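Local coordinates for GphF Dehydratase 1 (Archangium violaceum, PDB 6MBF), which probably dehydrates polyketide intermediates in gephyronic acid biosynthesis and probably also shifts the resulting double bond, at residues P10-R14 with F26-V30; C209-I214 with V244-L248. All blocks are in the same frame, centred on the assembly; numbering follows the deposited sequence.

How the interactions relate
The two contacts lie in different halves of a double-hotdog dehydratase fold and on opposite sides of the chain's centre. Interaction 1 joins the loop leading into strand 14-15 to strand 23-30, in the first half. Interaction 2 packs helix 200-214 on strand 241-248, in the second. Their centres are 31 Å apart, and their nearest atoms stay about 17 Å apart. A bound magnesium ion lies about 13 Å from the side chain of Leu11 and about 12 Å from that of Val210, so neither residue binds it. Interaction 1 combines strand pairing with a small apolar core. Interaction 2 is wholly apolar across its interface. Both are structural packing.

Interaction 1: P10-R14 with F26-V30; sequences PLLGR and FTGTV
Leu12 lays its CD1 over the centre of the Phe26 ring, 3.9 Å from the centroid and 11° off the ring normal, a CH-pi contact. Leu12 CD2 sits 3.8 Å from Phe26 CB. With CG beside the backbone N, anti to the carbonyl carbon (chi1 -61°), the ring is placed next to Leu12; chi2 of -96° then turns its face to the methyl. This is the tight, buried part, covered by Ala60 and Leu65 of helix 52-65. An alanine at Phe26 removes the ring; Leu12 CD1 would then probably be left without its CH-pi partner, with a gap beside Leu65.

Next to it, Gly13 CA comes within 4.0 Å of Gly28 CA. A side chain on Gly13 would strike Thr27 O. Arg14 and Thr27 then form an antiparallel hydrogen-bonded pair, Arg14 N to Thr27 O and Thr27 N to Arg14 O, both 3.0 Å.

Beside the tight cluster a water donates to Leu12 O at 2.8 Å and weakly to Phe26 O. The looser end is at Pro10 and Thr29, where a second water donates to Thr29 O at 3.2 Å and weakly to Pro10 O. The chemistry implies a loop held by two direct backbone bonds at Arg14, with water filling in where the chains part.

Interaction 2: C209-I214 with V244-L248; sequences CVFALI and VHLRL
Leu246 and Leu248 meet helix 209-214 without any ring between the two segments; the flat groups of the strand are His245 and Arg247. Arg247 points away from the helix and His245 does not reach it. Arg247 NH2 lies at the edge of the His245 ring, in its plane. Both residues also bind Glu178, Arg247 through a salt bridge and His245 through a hydrogen bond.

Toward the helix all is apolar. Leu246 has CG between its backbone N and carbonyl carbon (chi1 72°), which brings CD2 against the helix backbone. Leu246 CD2 is 3.5 Å from Cys209 CB, tighter than usual, and 3.6 Å from Val210 N. Leu246 CD1 meets Leu213 CD2 at 3.8 Å, the two leucines running past each other in opposite senses. Leu248 follows on the same side of the strand. Leu248 CD2 touches Val210 CG1 at 3.7 Å, while Leu248 CD1 reaches both Leu213 CB and Ile214 CG1 at 3.9 Å. Val244 adds a looser contact to Cys209 SG.

The axes of segments 209-214 and 244-248 come within 9.3 Å, their N-to-C directions 44° apart. In the hotdog fold an antiparallel sheet wraps round a long central helix; helix 200-214 on strand 241-248 is consistent with that arrangement in the dehydratase's second half.

Interaction 1: P10-R14 with F26-V30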
ATOM      1  N   PRO A  10      -5.329  -1.555  13.463  1.00 20.09           N
ATOM      2  CA  PRO A  10      -4.694  -0.242  13.698  1.00 19.09           C
ATOM      3  C   PRO A  10      -5.136   0.845  12.732  1.00 17.75           C
ATOM      4  O   PRO A  10      -4.924   2.030  13.026  1.00 22.82           O
ATOM      5  CB  PRO A  10      -3.193  -0.537  13.535  1.00 27.43           C
ATOM      6  CG  PRO A  10      -3.061  -2.021  13.618  1.00 26.05           C
ATOM      7  CD  PRO A  10      -4.348  -2.582  13.082  1.00 19.15           C
ATOM      8  N   LEU A  11      -5.719   0.487  11.590  1.00 16.58           N
ATOM      9  CA  LEU A  11      -6.204   1.454  10.612  1.00 18.80           C
ATOM     10  C   LEU A  11      -7.716   1.429  10.438  1.00 16.26           C
ATOM     11  O   LEU A  11      -8.343   2.493  10.330  1.00 17.76           O
ATOM     12  CB  LEU A  11      -5.524   1.188   9.261  1.00 14.72           C
ATOM     13  CG  LEU A  11      -4.005   1.346   9.264  1.00 16.46           C
ATOM     14  CD1 LEU A  11      -3.438   0.707   8.008  1.00 19.54           C
ATOM     15  CD2 LEU A  11      -3.635   2.821   9.339  1.00 15.63           C
ATOM     16  N   LEU A  12      -8.316   0.233  10.412  1.00 15.94           N
ATOM     17  CA  LEU A  12      -9.765   0.101  10.305  1.00 19.54           C
ATOM     18  C   LEU A  12     -10.477   0.646  11.536  1.00 23.54           C
ATOM     19  O   LEU A  12     -11.595   1.169  11.438  1.00 24.78           O
ATOM     20  CB  LEU A  12     -10.146  -1.369  10.131  1.00 27.55           C
ATOM     21  CG  LEU A  12     -10.398  -1.974   8.761  1.00 32.83           C
ATOM     22  CD1 LEU A  12     -11.026  -3.346   8.967  1.00 23.22           C
ATOM     23  CD2 LEU A  12     -11.293  -1.087   7.925  1.00 22.29           C
ATOM     24  N   GLY A  13      -9.870   0.488  12.703  1.00 22.47           N
ATOM     25  CA  GLY A  13     -10.565   0.815  13.939  1.00 23.45           C
ATOM     26  C   GLY A  13     -11.487  -0.321  14.322  1.00 27.61           C
ATOM     27  O   GLY A  13     -11.103  -1.494  14.264  1.00 34.53           O
ATOM     28  N   ARG A  14     -12.720   0.014  14.688  1.00 20.54           N
ATOM     29  CA  ARG A  14     -13.687  -0.973  15.142  1.00 23.36           C
ATOM     30  C   ARG A  14     -14.913  -0.960  14.240  1.00 22.44           C
ATOM     31  O   ARG A  14     -15.281   0.079  13.676  1.00 19.92           O
ATOM     32  CB  ARG A  14     -14.110  -0.704  16.594  1.00 24.34           C
ATOM     33  CG  ARG A  14     -14.628   0.705  16.823  1.00 28.93           C
ATOM     34  CD  ARG A  14     -15.031   0.926  18.274  1.00 48.56           C
ATOM     35  NE  ARG A  14     -16.210   0.138  18.616  1.00 54.31           N
ATOM     36  CZ  ARG A  14     -17.451   0.613  18.613  1.00 35.07           C
ATOM     37  NH1 ARG A  14     -17.682   1.884  18.305  1.00 36.51           N
ATOM     38  NH2 ARG A  14     -18.461  -0.186  18.927  1.00 33.06           N
ATOM     39  N   PHE A  26     -16.716   0.591   9.386  1.00 18.39           N
ATOM     40  CA  PHE A  26     -15.661   0.622  10.387  1.00 18.02           C
ATOM     41  C   PHE A  26     -15.249   2.073  10.606  1.00 18.65           C
ATOM     42  O   PHE A  26     -15.265   2.882   9.672  1.00 20.27           O
ATOM     43  CB  PHE A  26     -14.416  -0.188   9.957  1.00 18.34           C
ATOM     44  CG  PHE A  26     -14.674  -1.658   9.715  1.00 20.99           C
ATOM     45  CD1 PHE A  26     -14.438  -2.594  10.712  1.00 22.35           C
ATOM     46  CD2 PHE A  26     -15.116  -2.101   8.477  1.00 22.43           C
ATOM     47  CE1 PHE A  26     -14.668  -3.948  10.482  1.00 21.25           C
ATOM     48  CE2 PHE A  26     -15.349  -3.452   8.242  1.00 26.01           C
ATOM     49  CZ  PHE A  26     -15.118  -4.373   9.248  1.00 23.66           C
ATOM     50  N   THR A  27     -14.861   2.403  11.831  1.00 18.32           N
ATOM     51  CA  THR A  27     -14.333   3.740  12.058  1.00 17.94           C
ATOM     52  C   THR A  27     -13.256   3.702  13.129  1.00 25.14           C
ATOM     53  O   THR A  27     -13.278   2.870  14.042  1.00 24.14           O
ATOM     54  CB  THR A  27     -15.437   4.731  12.449  1.00 23.95           C
ATOM     55  OG1 THR A  27     -14.917   6.065  12.392  1.00 39.31           O
ATOM     56  CG2 THR A  27     -15.928   4.445  13.857  1.00 24.18           C
ATOM     57  N   GLY A  28     -12.304   4.621  13.004  1.00 22.59           N
ATOM     58  CA  GLY A  28     -11.252   4.742  13.989  1.00 27.81           C
ATOM     59  C   GLY A  28     -10.635   6.115  13.875  1.00 24.89           C
ATOM     60  O   GLY A  28     -11.080   6.959  13.094  1.00 25.61           O
ATOM     61  N   THR A  29      -9.600   6.328  14.679  1.00 18.61           N
ATOM     62  CA  THR A  29      -8.826   7.554  14.671  1.00 20.93           C
ATOM     63  C   THR A  29      -7.361   7.210  14.459  1.00 17.00           C
ATOM     64  O   THR A  29      -6.844   6.272  15.072  1.00 24.44           O
ATOM     65  CB  THR A  29      -9.002   8.325  15.985  1.00 26.84           C
ATOM     66  OG1 THR A  29     -10.373   8.718  16.129  1.00 33.59           O
ATOM     67  CG2 THR A  29      -8.122   9.556  16.008  1.00 25.22           C
ATOM     68  N   VAL A  30      -6.696   7.962  13.582  1.00 19.26           N
ATOM     69  CA  VAL A  30      -5.261   7.818  13.375  1.00 17.80           C
ATOM     70  C   VAL A  30      -4.612   9.192  13.495  1.00 19.19           C
ATOM     71  O   VAL A  30      -5.278  10.226  13.463  1.00 20.80           O
ATOM     72  CB  VAL A  30      -4.926   7.187  12.003  1.00 18.36           C
ATOM     73  CG1 VAL A  30      -5.565   5.791  11.874  1.00 20.39           C
ATOM     74  CG2 VAL A  30      -5.364   8.107  10.882  1.00 20.88           C
TER
HETATM   75  O   HOH W   1      -7.896   3.412  14.193  1.00 30.83           O
HETATM   76  O   HOH W   2     -11.785   2.986   9.380  1.00 31.98           O

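Interaction 2: C209-I214 with V244-L248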
ATOM      1  N   CYS A 209      10.612  -0.658  -4.724  1.00 13.58           N
ATOM      2  CA  CYS A 209      11.430  -1.341  -5.722  1.00 15.44           C
ATOM      3  C   CYS A 209      11.079  -0.870  -7.130  1.00 12.90           C
ATOM      4  O   CYS A 209      11.967  -0.712  -7.980  1.00 15.82           O
ATOM      5  CB  CYS A 209      11.258  -2.857  -5.613  1.00 15.17           C
ATOM      6  SG  CYS A 209      11.918  -3.597  -4.098  1.00 14.83           S
ATOM      7  N   VAL A 210       9.790  -0.636  -7.398  1.00 13.63           N
ATOM      8  CA  VAL A 210       9.405  -0.084  -8.696  1.00 16.68           C
ATOM      9  C   VAL A 210       9.975   1.317  -8.853  1.00 15.85           C
ATOM     10  O   VAL A 210      10.506   1.670  -9.918  1.00 15.23           O
ATOM     11  CB  VAL A 210       7.873  -0.083  -8.873  1.00 17.58           C
ATOM     12  CG1 VAL A 210       7.512   0.367 -10.301  1.00 14.96           C
ATOM     13  CG2 VAL A 210       7.280  -1.443  -8.569  1.00 16.99           C
ATOM     14  N   PHE A 211       9.884   2.130  -7.792  1.00 13.18           N
ATOM     15  CA  PHE A 211      10.448   3.481  -7.823  1.00 13.63           C
ATOM     16  C   PHE A 211      11.932   3.454  -8.157  1.00 16.25           C
ATOM     17  O   PHE A 211      12.415   4.267  -8.959  1.00 15.20           O
ATOM     18  CB  PHE A 211      10.260   4.170  -6.469  1.00 18.11           C
ATOM     19  CG  PHE A 211       8.831   4.474  -6.102  1.00 15.31           C
ATOM     20  CD1 PHE A 211       7.805   4.416  -7.033  1.00 15.25           C
ATOM     21  CD2 PHE A 211       8.534   4.868  -4.806  1.00 20.80           C
ATOM     22  CE1 PHE A 211       6.501   4.734  -6.659  1.00 20.00           C
ATOM     23  CE2 PHE A 211       7.234   5.175  -4.430  1.00 18.12           C
ATOM     24  CZ  PHE A 211       6.223   5.108  -5.361  1.00 16.73           C
ATOM     25  N   ALA A 212      12.676   2.539  -7.528  1.00 16.29           N
ATOM     26  CA  ALA A 212      14.118   2.475  -7.735  1.00 15.77           C
ATOM     27  C   ALA A 212      14.457   2.177  -9.190  1.00 17.76           C
ATOM     28  O   ALA A 212      15.448   2.689  -9.717  1.00 18.89           O
ATOM     29  CB  ALA A 212      14.735   1.422  -6.808  1.00 15.10           C
ATOM     30  N   LEU A 213      13.646   1.354  -9.862  1.00 14.38           N
ATOM     31  CA  LEU A 213      13.881   1.108 -11.282  1.00 18.73           C
ATOM     32  C   LEU A 213      13.571   2.347 -12.114  1.00 19.61           C
ATOM     33  O   LEU A 213      14.374   2.752 -12.965  1.00 18.06           O
ATOM     34  CB  LEU A 213      13.055  -0.088 -11.755  1.00 18.64           C
ATOM     35  CG  LEU A 213      13.887  -1.355 -11.910  1.00 28.01           C
ATOM     36  CD1 LEU A 213      14.383  -1.819 -10.540  1.00 22.99           C
ATOM     37  CD2 LEU A 213      13.078  -2.432 -12.602  1.00 25.48           C
ATOM     38  N   ILE A 214      12.415   2.971 -11.870  1.00 16.29           N
ATOM     39  CA  ILE A 214      12.032   4.173 -12.607  1.00 16.24           C
ATOM     40  C   ILE A 214      13.107   5.252 -12.480  1.00 18.48           C
ATOM     41  O   ILE A 214      13.558   5.819 -13.480  1.00 19.81           O
ATOM     42  CB  ILE A 214      10.667   4.689 -12.115  1.00 15.45           C
ATOM     43  CG1 ILE A 214       9.545   3.714 -12.498  1.00 14.09           C
ATOM     44  CG2 ILE A 214      10.397   6.079 -12.660  1.00 18.02           C
ATOM     45  CD1 ILE A 214       8.258   3.958 -11.734  1.00 15.03           C
ATOM     46  N   VAL A 244      10.354 -10.172  -3.948  1.00 15.52           N
ATOM     47  CA  VAL A 244       9.316  -9.630  -4.813  1.00 13.81           C
ATOM     48  C   VAL A 244       9.855  -9.546  -6.231  1.00 17.28           C
ATOM     49  O   VAL A 244      10.968  -9.054  -6.451  1.00 20.62           O
ATOM     50  CB  VAL A 244       8.819  -8.256  -4.327  1.00 17.85           C
ATOM     51  CG1 VAL A 244       9.985  -7.289  -4.092  1.00 18.02           C
ATOM     52  CG2 VAL A 244       7.808  -7.688  -5.317  1.00 18.07           C
ATOM     53  N   HIS A 245       9.084 -10.055  -7.183  1.00 15.02           N
ATOM     54  CA  HIS A 245       9.368  -9.861  -8.595  1.00 13.33           C
ATOM     55  C   HIS A 245       8.445  -8.769  -9.122  1.00 14.80           C
ATOM     56  O   HIS A 245       7.240  -8.792  -8.856  1.00 17.50           O
ATOM     57  CB  HIS A 245       9.175 -11.167  -9.368  1.00 16.72           C
ATOM     58  CG  HIS A 245       9.387 -11.029 -10.838  1.00 16.98           C
ATOM     59  ND1 HIS A 245       8.494 -11.519 -11.765  1.00 22.98           N
ATOM     60  CD2 HIS A 245      10.372 -10.426 -11.546  1.00 17.35           C
ATOM     61  CE1 HIS A 245       8.930 -11.241 -12.981  1.00 20.27           C
ATOM     62  NE2 HIS A 245      10.064 -10.575 -12.875  1.00 16.11           N
ATOM     63  N   LEU A 246       9.006  -7.800  -9.846  1.00 15.67           N
ATOM     64  CA  LEU A 246       8.208  -6.718 -10.406  1.00 13.63           C
ATOM     65  C   LEU A 246       8.494  -6.587 -11.894  1.00 15.22           C
ATOM     66  O   LEU A 246       9.596  -6.894 -12.359  1.00 15.29           O
ATOM     67  CB  LEU A 246       8.480  -5.377  -9.699  1.00 14.74           C
ATOM     68  CG  LEU A 246       9.830  -4.702  -9.973  1.00 20.97           C
ATOM     69  CD1 LEU A 246       9.773  -3.771 -11.194  1.00 25.48           C
ATOM     70  CD2 LEU A 246      10.262  -3.911  -8.779  1.00 21.70           C
ATOM     71  N   ARG A 247       7.488  -6.133 -12.639  1.00 13.17           N
ATOM     72  CA  ARG A 247       7.646  -5.877 -14.069  1.00 13.89           C
ATOM     73  C   ARG A 247       6.973  -4.556 -14.419  1.00 15.82           C
ATOM     74  O   ARG A 247       5.758  -4.407 -14.262  1.00 15.98           O
ATOM     75  CB  ARG A 247       7.071  -7.021 -14.919  1.00 16.63           C
ATOM     76  CG  ARG A 247       7.126  -6.730 -16.428  1.00 18.17           C
ATOM     77  CD  ARG A 247       6.583  -7.890 -17.288  1.00 17.93           C
ATOM     78  NE  ARG A 247       7.360  -9.118 -17.134  1.00 18.55           N
ATOM     79  CZ  ARG A 247       6.866 -10.291 -16.738  1.00 20.50           C
ATOM     80  NH1 ARG A 247       5.575 -10.419 -16.444  1.00 22.90           N
ATOM     81  NH2 ARG A 247       7.669 -11.346 -16.639  1.00 21.22           N
ATOM     82  N   LEU A 248       7.762  -3.603 -14.899  1.00 15.37           N
ATOM     83  CA  LEU A 248       7.223  -2.348 -15.392  1.00 14.81           C
ATOM     84  C   LEU A 248       6.701  -2.529 -16.811  1.00 17.97           C
ATOM     85  O   LEU A 248       7.333  -3.189 -17.641  1.00 16.96           O
ATOM     86  CB  LEU A 248       8.304  -1.265 -15.355  1.00 16.44           C
ATOM     87  CG  LEU A 248       8.420  -0.516 -14.025  1.00 23.19           C
ATOM     88  CD1 LEU A 248       9.814   0.073 -13.862  1.00 25.06           C
ATOM     89  CD2 LEU A 248       7.361   0.585 -13.942  1.00 17.21           C
TER